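PDB 3IWG: acetyltransferase, GNAT family, which probably transfers an acyl group other than an aminoacyl group, such as acetyl, to an acceptor substrate, as GNAT-family enzymes do. Local coordinates for residues Q144-E149 / K180-Y185. Residues are numbered along the deposited sequence; the frame is centred on the assembly and turned at random.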
loop_
_atom_site.group_PDB
_atom_site.type_symbol
_atom_site.label_atom_id
_atom_site.label_comp_id
_atom_site.label_asym_id
_atom_site.label_seq_id
_atom_site.Cartn_x
_atom_site.Cartn_y
_atom_site.Cartn_z
ATOM N N GLN A 144 -20.899 4.959 -3.851
ATOM C CA GLN A 144 -20.805 4.541 -2.457
ATOM C C GLN A 144 -19.334 4.426 -2.007
ATOM O O GLN A 144 -18.482 3.932 -2.721
ATOM C CB GLN A 144 -21.623 3.267 -2.207
ATOM C CG GLN A 144 -20.921 1.951 -2.587
ATOM C CD GLN A 144 -21.783 0.657 -2.386
ATOM O OE1 GLN A 144 -21.505 -0.141 -1.475
ATOM N NE2 GLN A 144 -22.798 0.434 -3.269
ATOM N N ILE A 145 -19.037 4.940 -0.815
ATOM C CA ILE A 145 -17.660 4.963 -0.337
ATOM C C ILE A 145 -17.206 3.517 -0.177
ATOM O O ILE A 145 -18.010 2.691 0.215
ATOM C CB ILE A 145 -17.536 5.745 0.969
ATOM C CG1 ILE A 145 -16.058 6.022 1.263
ATOM C CG2 ILE A 145 -18.230 4.998 2.135
ATOM C CD1 ILE A 145 -15.852 6.880 2.439
ATOM N N ALA A 146 -15.967 3.189 -0.556
ATOM C CA ALA A 146 -15.517 1.792 -0.431
ATOM C C ALA A 146 -15.267 1.425 1.049
ATOM O O ALA A 146 -14.784 2.212 1.849
ATOM C CB ALA A 146 -14.279 1.521 -1.257
ATOM N N GLY A 147 -15.673 0.217 1.390
ATOM C CA GLY A 147 -15.368 -0.380 2.679
ATOM C C GLY A 147 -14.413 -1.546 2.451
ATOM O O GLY A 147 -14.227 -2.041 1.326
ATOM N N THR A 148 -13.858 -1.994 3.564
ATOM C CA THR A 148 -12.812 -2.987 3.625
ATOM C C THR A 148 -13.244 -4.217 2.884
ATOM O O THR A 148 -12.484 -4.758 2.112
ATOM C CB THR A 148 -12.520 -3.287 5.108
ATOM O OG1 THR A 148 -12.322 -2.032 5.796
ATOM C CG2 THR A 148 -11.285 -4.148 5.263
ATOM N N GLU A 149 -14.498 -4.602 3.068
ATOM C CA GLU A 149 -15.031 -5.802 2.440
ATOM C C GLU A 149 -14.938 -5.824 0.917
ATOM O O GLU A 149 -14.849 -6.889 0.317
ATOM C CB GLU A 149 -16.475 -6.062 2.917
ATOM C CG GLU A 149 -16.544 -6.359 4.460
ATOM C CD GLU A 149 -17.971 -6.695 4.980
ATOM O OE1 GLU A 149 -18.957 -6.289 4.304
ATOM O OE2 GLU A 149 -18.109 -7.358 6.060
ATOM N N LYS A 180 -10.636 6.917 3.468
ATOM C CA LYS A 180 -11.954 7.252 2.886
ATOM C C LYS A 180 -11.891 8.071 1.563
ATOM O O LYS A 180 -12.664 9.004 1.331
ATOM C CB LYS A 180 -12.807 7.942 3.962
ATOM C CG LYS A 180 -12.741 7.217 5.340
ATOM C CD LYS A 180 -13.905 7.610 6.243
ATOM C CE LYS A 180 -13.767 7.068 7.704
ATOM N NZ LYS A 180 -14.000 8.178 8.714
ATOM N N GLU A 181 -10.965 7.698 0.692
ATOM C CA GLU A 181 -10.783 8.417 -0.563
ATOM C C GLU A 181 -11.286 7.672 -1.774
ATOM O O GLU A 181 -11.219 8.185 -2.904
ATOM C CB GLU A 181 -9.319 8.819 -0.731
ATOM C CG GLU A 181 -8.882 9.845 0.288
ATOM C CD GLU A 181 -7.390 10.129 0.259
ATOM O OE1 GLU A 181 -6.645 9.337 -0.341
ATOM O OE2 GLU A 181 -6.955 11.138 0.859
ATOM N N LEU A 182 -11.754 6.441 -1.584
ATOM C CA LEU A 182 -12.110 5.613 -2.736
ATOM C C LEU A 182 -13.614 5.448 -2.826
ATOM O O LEU A 182 -14.259 5.225 -1.813
ATOM C CB LEU A 182 -11.414 4.253 -2.651
ATOM C CG LEU A 182 -11.624 3.187 -3.766
ATOM C CD1 LEU A 182 -11.108 3.620 -5.118
ATOM C CD2 LEU A 182 -10.955 1.861 -3.329
ATOM N N PHE A 183 -14.163 5.538 -4.045
ATOM C CA PHE A 183 -15.581 5.326 -4.241
ATOM C C PHE A 183 -15.855 4.409 -5.439
ATOM O O PHE A 183 -15.063 4.312 -6.372
ATOM C CB PHE A 183 -16.298 6.660 -4.464
ATOM C CG PHE A 183 -16.204 7.605 -3.300
ATOM C CD1 PHE A 183 -15.053 8.312 -3.059
ATOM C CD2 PHE A 183 -17.285 7.813 -2.456
ATOM C CE1 PHE A 183 -14.958 9.176 -1.979
ATOM C CE2 PHE A 183 -17.177 8.687 -1.366
ATOM C CZ PHE A 183 -16.006 9.376 -1.154
ATOM N N GLY A 184 -17.014 3.771 -5.410
ATOM C CA GLY A 184 -17.422 2.855 -6.458
ATOM C C GLY A 184 -18.784 3.218 -6.988
ATOM O O GLY A 184 -19.640 3.694 -6.237
ATOM N N TYR A 185 -18.963 3.019 -8.283
ATOM C CA TYR A 185 -20.249 3.202 -8.919
ATOM C C TYR A 185 -20.665 1.832 -9.401
ATOM O O TYR A 185 -20.014 1.239 -10.252
ATOM C CB TYR A 185 -20.131 4.210 -10.064
ATOM C CG TYR A 185 -21.383 4.507 -10.855
ATOM C CD1 TYR A 185 -22.590 4.793 -10.222
ATOM C CD2 TYR A 185 -21.342 4.569 -12.244
ATOM C CE1 TYR A 185 -23.730 5.102 -10.955
ATOM C CE2 TYR A 185 -22.483 4.848 -13.000
ATOM C CZ TYR A 185 -23.665 5.116 -12.356
ATOM O OH TYR A 185 -24.770 5.432 -13.094
HETATM O O HOH W 1 -12.851 4.832 0.623
#
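Ala146 N gives Leu182 O a nearly straight hydrogen bond of 2.9 Å (174° at the hydrogen), the last of three that attach the short strand 144-145 antiparallel to strand 182-187, at the edge of the sheet in a GNAT-family fold. Before it, Gln144 and Gly184 form a hydrogen-bonded pair: Gln144 N reaches Gly184 O at 3.0 Å, and Gly184 N returns a bond to Gln144 O. Ile145 and Phe183 make the non-hydrogen-bonded pair, their side chains on the same face of the sheet. CG1 of Ile145 lies over one face of the Phe183 ring, toward its rim, 4.3 Å from the centroid in a CH-pi contact. With CG1 anti to the backbone N (chi1 -167°), the extended Ile145 chain carries CD1 on to Lys180 CB, 3.6 Å away, where a Schellman motif ends helix 166-178. His234 and Phe230 meet the Phe183 ring edge-to-face. A serine in place of Phe183 would probably open a gap beneath Ile145 and leave His234 and Phe230 without this edge-to-face contact. Past the paired residues, Ala146 turns inward with Leu182, toward Phe154 and Ile177 of the two helices that connect the strands. A water accepts from Leu182 N and donates only weakly to Ala146 O, while Ala146 CB rests 3.9 Å from Leu182 CD2.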